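Local coordinates for protein salicylate 5-hydroxylase, large oxygenase component (Ralstonia sp., PDB 7C8Z) that forms the iron-sulfur and mononuclear iron oxygenase component of the enzyme system that hydroxylates salicylate at position 5 to give gentisate, at residues Arg113-Cys118 with Cys130-Trp135; Ser263-Asp268 with Glu426-Gly431; Gly101-Val106 with Val178-Gly183; Gln225-Asn230 with Glu391-Ser396. All blocks are in the same frame, centred on the assembly; numbering follows the deposited sequence.

Interaction 1 of 4, residues Arg113-Cys118 with Cys130-Trp135; sequences RGMRFC and CPYHQW. With FES (Fe2/s2 (inorganic) cluster), chain I.
Cys130 meets two side chains of the facing loop through its sulfur: SG lies 3.6 Å from Phe117 CB and 3.4 Å from Met115 CE. The same SG stands 2.7 Å from FE2 of the cluster, consistent with its role as a ligand, so Met115 and Phe117 wrap the thiolate in apolar atoms. Pro131 adds its ring, with CD 3.7 Å from Met115 CE. The methionine reaches both because its CG lies opposite the backbone N (chi1 166°), which carries the thioether across to Cys130 and Pro131. At Tyr132 the approach is looser: Met115 SD lies 4.1 Å from Tyr132 CB and 5.2 Å from the ring centroid, an oblique Met-aromatic contact. His133 CE1 lies over the centre of the tyrosine ring, and the hydroxyl is hydrogen-bonded to Asn237 ND2 of the second subunit. The imidazole of His133 binds FE1 through ND1 at 2.5 Å, and His112 supplies that iron's other histidine. On its far side NE2 lies 3.3 Å from Arg113 NH2; both are donors, and both turn to Asp240 of the second subunit, NE2 by a hydrogen bond and NH2 by a salt bridge. As in related oxygenases, this Asp240 probably links the cluster to the neighbouring subunit's catalytic iron. The guanidinium is tilted 55° against the imidazole, with CE1 over one of its faces. Trp135 lays one ring face over bridging sulfide S1. Together with Cys110 and His112, the Cys-Pro-Tyr-His run completes the two-loop motif of a Rieske [2Fe-2S] centre.

Interaction 2 of 4, residues Ser263-Asp268 with Glu426-Gly431; sequences SELKMD and ETLIRG
Thr427, which packs against Leu265 and Met267, also lies on a flat group: its CA sits 3.1 Å above one face of the Arg430 guanidinium, beside the Glu426 carbonyl carbon and toward the rim. NH1 and NH2 of that group bond to the carbonyls of Met412 and Glu416, fixing it against the first turn of the helix. The setting is a helix laid along an outermost strand, 263-267, of the antiparallel sheet in the catalytic domain, a helix-grip architecture as in other ring-hydroxylating oxygenases. The strand and helix segments run nearly parallel, 9° apart, with axes 9.7 Å from each other. Leu428 carries the contact. Its CD2 fits between two strand side chains on the same side of the sheet, 3.5 Å from Leu265 CD1 and 3.4 Å from Met267 CG. The leucine of the strand holds its CG between the backbone N and the carbonyl carbon (chi1 51°), and CD1 thereby reaches Thr427 CG2 as well, at 3.5 Å. Thr427 OG1 has its polar partners outside the contact, hydrogen-bonded to Gly418 N and Glu416 O, and toward Met267 it offers only a loose contact with CE. Beyond Leu428, the helix presents Gly431, which has no side chain, and Met267 SD comes within 4.5 Å of its CA.

Interaction 3 of 4, residues Gly101-Val106 with Val178-Gly183; sequences GGINVV and VAARGG
Apolar contacts between Val178 and the pair Ile103 and Val105 make up most of this junction. The two branches of Val178 divide the work: CG1, opposite the backbone N (chi1 -177°), lies 4.1 Å from Ile103 CG2, whereas CG2 is 3.7 Å from Val105 CB. Farther out, Ile103 CD1 only grazes Ala180 CB at 4.5 Å, near the surface. Side-chain-to-backbone packing comes next. Val178 CG2 rests against the strand itself, 3.6 Å from both Ile103 O and Val105 N, so the methyl sits against the backbone on both sides of Asn104 in the facing strand. These strands are antiparallel neighbours in the sheet of the Rieske domain, but here they splay: the short segments run at 142° with axes 7.6 Å apart, and side chains bridge the widening gap. Backbone pairing is found two residues before Val178, where Val105 bonds with Leu176, and Val185 of strand 184-188 packs on both Ile103 and Val178. Polar groups are held outside the junction. Asn104 directs its CB away from Val178 and gives its ND2 to the carbonyl of Leu139 and to Asp98, while Arg181 forms a salt bridge with Asp209 of helix 196-211.

Interaction 4 of 4, residues Gln225-Asn230 with Glu391-Ser396; sequences QRIPGN and EVIEWS
Ile227 and Ile393 form the tightly packed, buried half of this contact, their CG2 methyls 3.8 Å apart. Ile393 CG2 also faces the bare backbone of Gly229, 4.1 Å from its CA, and because glycine carries no side chain the loop can come close to the helix: Gly229 CA is 4.8 Å from Glu394 CA. The other half is looser and lies at the interface with a chain of another protein. There Pro228, partly exposed, sets its ring beside the carboxylate of Glu394, with CG 3.4 Å from OE2 and CD 3.6 Å from the carboxylate carbon CD. Glu394 gets there by stretching out, CG opposite the backbone N (chi1 -177°) and the rest of the chain extended. This is van der Waals contact, and the carboxylate has its polar partners, all weak, on that other protein, which also touches Pro228. An inverse gamma turn centred on Pro228, closed by a weak bond from Gly229 N to Ile227 O (2.9 Å), turns the chain out of strand 217-227. Asn230 then caps helix 232-238 through Lys232 N, and Leu233 and Met234 of that helix join Phe352 of strand 352-361 in enclosing Ile393, one turn after the iron ligand Asp389 on helix 387-402.

In the fold
Interaction 1 is nested along the chain inside the loop closed by interaction 3, and both belong to the Rieske domain, their centres about 24 Å apart. Interactions 2 and 4 follow in the catalytic domain, about 22 Å apart between centres, and their segments alternate in sequence. They involve the two outermost strands, 263-267 and 217-227, of one antiparallel sheet and the successive helices 427-440 and 387-402. Within a chain, interactions 1 and 2 are about 45 Å apart between centres, yet in the assembly interaction 1 meets interactions 2 and 4 of the next subunit: Arg113 pairs with Glu426 and Met115 packs on Trp395, bringing a cluster beside a neighbour's catalytic domain, probably for electron transfer between subunits.

Interaction 1 of 4, residues Arg113-Cys118 with Cys130-Trp135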
# COMPACT_ATOMS: atom_id res chain seq x y z
N ARG A 113 -24.63 15.42 -8.13
CA ARG A 113 -23.98 14.21 -8.63
C ARG A 113 -23.24 13.47 -7.53
O ARG A 113 -22.21 12.85 -7.77
CB ARG A 113 -23.04 14.54 -9.79
CG ARG A 113 -23.76 14.86 -11.10
CD ARG A 113 -22.78 14.98 -12.26
NE ARG A 113 -23.02 16.18 -13.05
CZ ARG A 113 -22.10 16.77 -13.81
NH1 ARG A 113 -20.87 16.28 -13.88
NH2 ARG A 113 -22.42 17.86 -14.49
N GLY A 114 -23.77 13.52 -6.31
CA GLY A 114 -23.32 12.66 -5.24
C GLY A 114 -21.92 12.92 -4.73
O GLY A 114 -21.36 12.06 -4.04
N MET A 115 -21.33 14.07 -5.03
CA MET A 115 -19.97 14.35 -4.58
C MET A 115 -19.92 14.50 -3.06
O MET A 115 -20.74 15.20 -2.46
CB MET A 115 -19.42 15.60 -5.25
CG MET A 115 -18.17 16.13 -4.59
SD MET A 115 -17.12 17.05 -5.71
CE MET A 115 -16.87 18.56 -4.80
N ARG A 116 -18.94 13.85 -2.44
CA ARG A 116 -18.69 14.00 -1.01
C ARG A 116 -17.99 15.34 -0.79
O ARG A 116 -16.77 15.44 -0.88
CB ARG A 116 -17.86 12.83 -0.51
CG ARG A 116 -17.86 12.67 0.98
CD ARG A 116 -16.70 11.84 1.43
NE ARG A 116 -17.02 10.42 1.49
CZ ARG A 116 -16.26 9.53 2.12
NH1 ARG A 116 -15.15 9.93 2.72
NH2 ARG A 116 -16.62 8.25 2.15
N PHE A 117 -18.77 16.38 -0.47
CA PHE A 117 -18.30 17.76 -0.58
C PHE A 117 -17.54 18.26 0.64
O PHE A 117 -16.70 19.16 0.49
CB PHE A 117 -19.48 18.69 -0.86
CG PHE A 117 -20.58 18.61 0.17
CD1 PHE A 117 -20.55 19.42 1.29
CD2 PHE A 117 -21.63 17.73 0.01
CE1 PHE A 117 -21.55 19.35 2.25
CE2 PHE A 117 -22.63 17.65 0.95
CZ PHE A 117 -22.59 18.46 2.07
N CYS A 118 -17.79 17.74 1.82
CA CYS A 118 -17.13 18.25 3.01
C CYS A 118 -15.82 17.50 3.22
O CYS A 118 -15.82 16.28 3.41
CB CYS A 118 -18.03 18.12 4.24
SG CYS A 118 -17.30 18.71 5.79
N CYS A 130 -21.28 22.66 -2.24
CA CYS A 130 -20.43 21.83 -3.07
C CYS A 130 -19.88 22.64 -4.23
O CYS A 130 -20.66 23.23 -4.99
CB CYS A 130 -21.20 20.63 -3.60
SG CYS A 130 -20.12 19.42 -4.37
N PRO A 131 -18.55 22.64 -4.39
CA PRO A 131 -17.91 23.52 -5.36
C PRO A 131 -17.84 22.97 -6.77
O PRO A 131 -17.42 23.71 -7.67
CB PRO A 131 -16.50 23.67 -4.78
CG PRO A 131 -16.24 22.38 -4.10
CD PRO A 131 -17.57 21.92 -3.55
N TYR A 132 -18.22 21.71 -7.00
CA TYR A 132 -18.24 21.19 -8.36
C TYR A 132 -19.12 22.07 -9.25
O TYR A 132 -18.69 22.51 -10.32
CB TYR A 132 -18.71 19.74 -8.37
CG TYR A 132 -18.29 18.96 -9.61
CD1 TYR A 132 -17.62 19.58 -10.66
CD2 TYR A 132 -18.57 17.60 -9.72
CE1 TYR A 132 -17.25 18.86 -11.79
CE2 TYR A 132 -18.20 16.88 -10.84
CZ TYR A 132 -17.54 17.51 -11.87
OH TYR A 132 -17.16 16.79 -12.99
N HIS A 133 -20.35 22.34 -8.80
CA HIS A 133 -21.22 23.29 -9.48
C HIS A 133 -21.83 24.27 -8.48
O HIS A 133 -22.81 24.95 -8.80
CB HIS A 133 -22.30 22.55 -10.27
CG HIS A 133 -21.74 21.54 -11.22
ND1 HIS A 133 -21.24 20.32 -10.80
CD2 HIS A 133 -21.56 21.56 -12.56
CE1 HIS A 133 -20.81 19.64 -11.84
NE2 HIS A 133 -20.99 20.37 -12.92
N GLN A 134 -21.26 24.35 -7.27
CA GLN A 134 -21.57 25.38 -6.28
C GLN A 134 -23.02 25.34 -5.84
O GLN A 134 -23.70 26.37 -5.77
CB GLN A 134 -21.20 26.77 -6.81
CG GLN A 134 -19.74 26.90 -7.20
CD GLN A 134 -18.84 27.11 -6.00
OE1 GLN A 134 -19.31 27.31 -4.88
NE2 GLN A 134 -17.53 27.07 -6.23
N TRP A 135 -23.50 24.15 -5.50
CA TRP A 135 -24.83 24.03 -4.90
C TRP A 135 -24.73 24.41 -3.43
O TRP A 135 -23.81 23.97 -2.73
CB TRP A 135 -25.39 22.62 -5.05
CG TRP A 135 -26.05 22.37 -6.38
CD1 TRP A 135 -25.79 23.01 -7.55
CD2 TRP A 135 -27.07 21.39 -6.67
NE1 TRP A 135 -26.59 22.50 -8.55
CE2 TRP A 135 -27.38 21.51 -8.04
CE3 TRP A 135 -27.74 20.44 -5.90
CZ2 TRP A 135 -28.34 20.71 -8.66
CZ3 TRP A 135 -28.70 19.64 -6.52
CH2 TRP A 135 -28.98 19.78 -7.89
FE1 FES I . -22.50 19.26 -8.91
FE2 FES I . -22.41 19.27 -5.83
S1 FES I . -22.84 20.78 -7.35
S2 FES I . -22.06 17.77 -7.37

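Interaction 2 of 4, residues Ser263-Asp268 with Glu426-Gly431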
# COMPACT_ATOMS: atom_id res chain seq x y z
N SER A 263 -18.01 -7.10 41.16
CA SER A 263 -18.43 -6.71 39.82
C SER A 263 -19.85 -7.19 39.55
O SER A 263 -20.39 -8.06 40.23
CB SER A 263 -17.49 -7.28 38.76
OG SER A 263 -17.27 -8.67 38.98
N GLU A 264 -20.45 -6.58 38.53
CA GLU A 264 -21.72 -7.03 37.97
C GLU A 264 -21.83 -6.51 36.55
O GLU A 264 -21.35 -5.42 36.24
CB GLU A 264 -22.91 -6.52 38.81
CG GLU A 264 -22.83 -5.04 39.17
CD GLU A 264 -24.01 -4.56 40.00
OE1 GLU A 264 -25.08 -5.20 39.94
OE2 GLU A 264 -23.87 -3.55 40.72
N LEU A 265 -22.44 -7.30 35.68
CA LEU A 265 -22.58 -6.94 34.27
C LEU A 265 -24.04 -7.04 33.88
O LEU A 265 -24.71 -8.04 34.18
CB LEU A 265 -21.67 -7.80 33.38
CG LEU A 265 -21.73 -9.30 33.54
CD1 LEU A 265 -22.59 -9.85 32.44
CD2 LEU A 265 -20.35 -9.91 33.50
N LYS A 266 -24.55 -5.99 33.23
CA LYS A 266 -25.96 -5.89 32.87
C LYS A 266 -26.12 -5.65 31.37
O LYS A 266 -25.20 -5.21 30.68
CB LYS A 266 -26.63 -4.76 33.65
CG LYS A 266 -26.64 -4.97 35.15
CD LYS A 266 -26.39 -3.66 35.88
CE LYS A 266 -26.75 -3.75 37.35
NZ LYS A 266 -27.59 -2.59 37.74
N MET A 267 -27.32 -5.97 30.87
CA MET A 267 -27.65 -5.86 29.46
C MET A 267 -29.02 -5.21 29.33
O MET A 267 -29.79 -5.12 30.30
CB MET A 267 -27.69 -7.23 28.77
CG MET A 267 -26.38 -7.68 28.19
SD MET A 267 -26.46 -9.37 27.55
CE MET A 267 -26.75 -10.30 29.05
N ASP A 268 -29.33 -4.74 28.13
CA ASP A 268 -30.67 -4.24 27.85
C ASP A 268 -31.56 -5.40 27.43
O ASP A 268 -31.14 -6.56 27.38
CB ASP A 268 -30.62 -3.12 26.81
CG ASP A 268 -30.44 -3.63 25.39
OD1 ASP A 268 -29.64 -4.56 25.18
OD2 ASP A 268 -31.09 -3.08 24.47
N GLU A 426 -19.17 -15.40 29.62
CA GLU A 426 -19.20 -14.81 28.29
C GLU A 426 -20.62 -14.47 27.86
O GLU A 426 -20.93 -14.45 26.66
CB GLU A 426 -18.52 -15.74 27.28
CG GLU A 426 -17.04 -15.94 27.57
CD GLU A 426 -16.36 -16.83 26.56
OE1 GLU A 426 -15.74 -16.29 25.62
OE2 GLU A 426 -16.43 -18.07 26.70
N THR A 427 -21.49 -14.18 28.83
CA THR A 427 -22.91 -14.03 28.54
C THR A 427 -23.20 -12.79 27.69
O THR A 427 -24.17 -12.79 26.93
CB THR A 427 -23.72 -13.98 29.84
OG1 THR A 427 -25.11 -13.82 29.55
CG2 THR A 427 -23.25 -12.83 30.72
N LEU A 428 -22.38 -11.75 27.80
CA LEU A 428 -22.62 -10.56 26.98
C LEU A 428 -22.38 -10.85 25.50
O LEU A 428 -23.13 -10.37 24.64
CB LEU A 428 -21.73 -9.41 27.45
CG LEU A 428 -21.86 -8.96 28.90
CD1 LEU A 428 -21.05 -7.70 29.15
CD2 LEU A 428 -23.32 -8.74 29.23
N ILE A 429 -21.38 -11.67 25.19
CA ILE A 429 -21.14 -12.04 23.81
C ILE A 429 -22.23 -12.98 23.31
O ILE A 429 -22.68 -12.88 22.16
CB ILE A 429 -19.74 -12.67 23.67
CG1 ILE A 429 -18.70 -11.76 24.33
CG2 ILE A 429 -19.40 -12.89 22.20
CD1 ILE A 429 -17.29 -12.29 24.29
N ARG A 430 -22.68 -13.90 24.17
CA ARG A 430 -23.77 -14.79 23.78
C ARG A 430 -25.05 -14.01 23.50
O ARG A 430 -25.77 -14.31 22.54
CB ARG A 430 -23.99 -15.84 24.87
CG ARG A 430 -22.92 -16.92 24.86
CD ARG A 430 -23.16 -18.04 25.87
NE ARG A 430 -23.49 -17.57 27.21
CZ ARG A 430 -22.64 -17.58 28.23
NH1 ARG A 430 -21.40 -18.01 28.04
NH2 ARG A 430 -23.02 -17.15 29.42
N GLY A 431 -25.32 -12.98 24.30
CA GLY A 431 -26.47 -12.14 24.03
C GLY A 431 -26.29 -11.30 22.77
O GLY A 431 -27.23 -11.13 21.99

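Interaction 3 of 4, residues Gly101-Val106 with Val178-Gly183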
# COMPACT_ATOMS: atom_id res chain seq x y z
N GLY A 101 -29.21 26.83 18.07
CA GLY A 101 -28.68 26.15 19.23
C GLY A 101 -28.83 24.65 19.20
O GLY A 101 -28.21 23.97 20.03
N GLY A 102 -29.63 24.10 18.28
CA GLY A 102 -29.76 22.67 18.14
C GLY A 102 -28.60 22.07 17.36
O GLY A 102 -27.63 22.74 17.01
N ILE A 103 -28.71 20.77 17.08
CA ILE A 103 -27.67 20.03 16.39
C ILE A 103 -28.29 19.30 15.20
O ILE A 103 -29.17 18.46 15.39
CB ILE A 103 -26.95 19.04 17.32
CG1 ILE A 103 -26.20 19.81 18.40
CG2 ILE A 103 -26.00 18.15 16.53
CD1 ILE A 103 -25.63 18.92 19.48
N ASN A 104 -27.82 19.61 14.00
CA ASN A 104 -28.23 18.91 12.79
C ASN A 104 -27.17 17.90 12.38
O ASN A 104 -25.97 18.11 12.59
CB ASN A 104 -28.47 19.89 11.63
CG ASN A 104 -29.11 21.19 12.07
OD1 ASN A 104 -29.88 21.23 13.03
ND2 ASN A 104 -28.81 22.27 11.35
N VAL A 105 -27.61 16.80 11.79
CA VAL A 105 -26.71 15.80 11.22
C VAL A 105 -27.20 15.49 9.81
O VAL A 105 -28.33 15.01 9.63
CB VAL A 105 -26.64 14.53 12.07
CG1 VAL A 105 -25.95 13.42 11.28
CG2 VAL A 105 -25.90 14.81 13.36
N VAL A 106 -26.35 15.75 8.82
CA VAL A 106 -26.71 15.56 7.42
C VAL A 106 -25.70 14.63 6.77
O VAL A 106 -24.56 14.49 7.23
CB VAL A 106 -26.80 16.89 6.66
CG1 VAL A 106 -27.80 17.82 7.33
CG2 VAL A 106 -25.42 17.53 6.56
N VAL A 178 -31.60 13.18 15.07
CA VAL A 178 -30.53 13.47 16.01
C VAL A 178 -31.06 13.31 17.43
O VAL A 178 -32.17 13.75 17.74
CB VAL A 178 -29.95 14.89 15.80
CG1 VAL A 178 -28.79 15.14 16.74
CG2 VAL A 178 -29.53 15.07 14.36
N ALA A 179 -30.27 12.66 18.29
CA ALA A 179 -30.61 12.51 19.70
C ALA A 179 -29.40 12.94 20.52
O ALA A 179 -28.35 12.30 20.48
CB ALA A 179 -31.00 11.07 20.03
N ALA A 180 -29.54 14.04 21.26
CA ALA A 180 -28.50 14.54 22.14
C ALA A 180 -28.95 14.43 23.59
O ALA A 180 -30.10 14.73 23.91
CB ALA A 180 -28.14 15.99 21.80
N ARG A 181 -28.04 13.99 24.45
CA ARG A 181 -28.34 13.82 25.86
C ARG A 181 -27.05 13.82 26.65
O ARG A 181 -26.08 13.15 26.26
CB ARG A 181 -29.11 12.52 26.12
CG ARG A 181 -29.50 12.34 27.58
CD ARG A 181 -30.18 11.01 27.84
NE ARG A 181 -30.62 10.89 29.22
CZ ARG A 181 -31.90 10.92 29.61
NH1 ARG A 181 -32.86 11.06 28.70
NH2 ARG A 181 -32.21 10.80 30.89
N GLY A 182 -27.02 14.58 27.74
CA GLY A 182 -25.89 14.59 28.65
C GLY A 182 -24.59 15.09 28.04
O GLY A 182 -23.52 14.96 28.65
N GLY A 183 -24.66 15.64 26.83
CA GLY A 183 -23.48 16.07 26.12
C GLY A 183 -23.06 15.16 24.99
O GLY A 183 -22.20 15.55 24.19

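Interaction 4 of 4, residues Gln225-Asn230 with Glu391-Ser396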
# COMPACT_ATOMS: atom_id res chain seq x y z
N GLN A 225 -6.82 4.81 15.69
CA GLN A 225 -6.10 3.60 15.31
C GLN A 225 -6.92 2.80 14.30
O GLN A 225 -8.14 2.68 14.42
CB GLN A 225 -5.79 2.74 16.53
CG GLN A 225 -6.99 2.43 17.40
CD GLN A 225 -6.63 1.57 18.59
OE1 GLN A 225 -7.15 1.75 19.69
NE2 GLN A 225 -5.72 0.62 18.38
N ARG A 226 -6.23 2.24 13.32
CA ARG A 226 -6.84 1.34 12.35
C ARG A 226 -6.51 -0.08 12.77
O ARG A 226 -5.34 -0.47 12.79
CB ARG A 226 -6.32 1.64 10.94
CG ARG A 226 -6.80 0.69 9.86
CD ARG A 226 -6.82 1.39 8.52
NE ARG A 226 -7.65 2.59 8.57
CZ ARG A 226 -7.42 3.69 7.86
NH1 ARG A 226 -6.38 3.74 7.04
NH2 ARG A 226 -8.22 4.73 7.97
N ILE A 227 -7.53 -0.84 13.15
CA ILE A 227 -7.37 -2.20 13.64
C ILE A 227 -7.88 -3.15 12.56
O ILE A 227 -9.07 -3.12 12.23
CB ILE A 227 -8.12 -2.42 14.97
CG1 ILE A 227 -7.73 -1.34 15.98
CG2 ILE A 227 -7.80 -3.80 15.53
CD1 ILE A 227 -8.41 -1.48 17.31
N PRO A 228 -7.02 -4.00 12.00
CA PRO A 228 -7.42 -4.90 10.90
C PRO A 228 -8.15 -6.15 11.38
O PRO A 228 -7.67 -7.28 11.22
CB PRO A 228 -6.08 -5.22 10.23
CG PRO A 228 -5.05 -4.35 10.90
CD PRO A 228 -5.57 -4.03 12.23
N GLY A 229 -9.32 -5.95 11.99
CA GLY A 229 -10.18 -7.05 12.37
C GLY A 229 -11.64 -6.67 12.19
O GLY A 229 -11.97 -5.49 12.04
N ASN A 230 -12.51 -7.68 12.23
CA ASN A 230 -13.94 -7.41 12.09
C ASN A 230 -14.43 -6.56 13.25
O ASN A 230 -14.06 -6.78 14.41
CB ASN A 230 -14.73 -8.72 12.03
CG ASN A 230 -16.19 -8.49 11.68
OD1 ASN A 230 -17.03 -8.30 12.56
ND2 ASN A 230 -16.51 -8.51 10.39
N GLU A 391 -4.19 -5.59 19.24
CA GLU A 391 -3.35 -6.71 18.79
C GLU A 391 -4.16 -8.00 18.72
O GLU A 391 -4.17 -8.69 17.69
CB GLU A 391 -2.14 -6.87 19.71
CG GLU A 391 -1.24 -5.63 19.81
CD GLU A 391 -0.36 -5.39 18.59
OE1 GLU A 391 -0.80 -5.64 17.45
OE2 GLU A 391 0.80 -4.96 18.79
N VAL A 392 -4.87 -8.34 19.81
CA VAL A 392 -5.59 -9.61 19.84
C VAL A 392 -6.76 -9.59 18.86
O VAL A 392 -7.13 -10.63 18.32
CB VAL A 392 -6.05 -9.98 21.26
CG1 VAL A 392 -4.87 -10.02 22.21
CG2 VAL A 392 -7.15 -9.04 21.78
N ILE A 393 -7.35 -8.42 18.61
CA ILE A 393 -8.44 -8.35 17.64
C ILE A 393 -7.92 -8.65 16.24
O ILE A 393 -8.52 -9.43 15.49
CB ILE A 393 -9.15 -6.98 17.73
CG1 ILE A 393 -10.02 -6.94 18.99
CG2 ILE A 393 -9.98 -6.70 16.49
CD1 ILE A 393 -10.77 -5.66 19.16
N GLU A 394 -6.78 -8.05 15.88
CA GLU A 394 -6.18 -8.36 14.58
C GLU A 394 -5.84 -9.84 14.47
O GLU A 394 -6.16 -10.49 13.46
CB GLU A 394 -4.93 -7.51 14.37
CG GLU A 394 -4.28 -7.71 13.01
CD GLU A 394 -3.17 -6.70 12.74
OE1 GLU A 394 -2.78 -5.97 13.67
OE2 GLU A 394 -2.70 -6.65 11.58
N TRP A 395 -5.23 -10.41 15.51
CA TRP A 395 -4.80 -11.81 15.44
C TRP A 395 -6.00 -12.75 15.37
O TRP A 395 -5.96 -13.77 14.68
CB TRP A 395 -3.90 -12.15 16.63
CG TRP A 395 -2.73 -11.21 16.78
CD1 TRP A 395 -2.23 -10.36 15.83
CD2 TRP A 395 -1.92 -11.01 17.95
NE1 TRP A 395 -1.17 -9.65 16.33
CE2 TRP A 395 -0.96 -10.03 17.63
CE3 TRP A 395 -1.92 -11.56 19.23
CZ2 TRP A 395 0.00 -9.59 18.55
CZ3 TRP A 395 -0.97 -11.13 20.14
CH2 TRP A 395 -0.02 -10.16 19.79
N SER A 396 -7.08 -12.41 16.07
CA SER A 396 -8.31 -13.20 15.97
C SER A 396 -8.87 -13.15 14.55
O SER A 396 -9.33 -14.17 14.03
CB SER A 396 -9.33 -12.68 16.97
OG SER A 396 -8.80 -12.72 18.28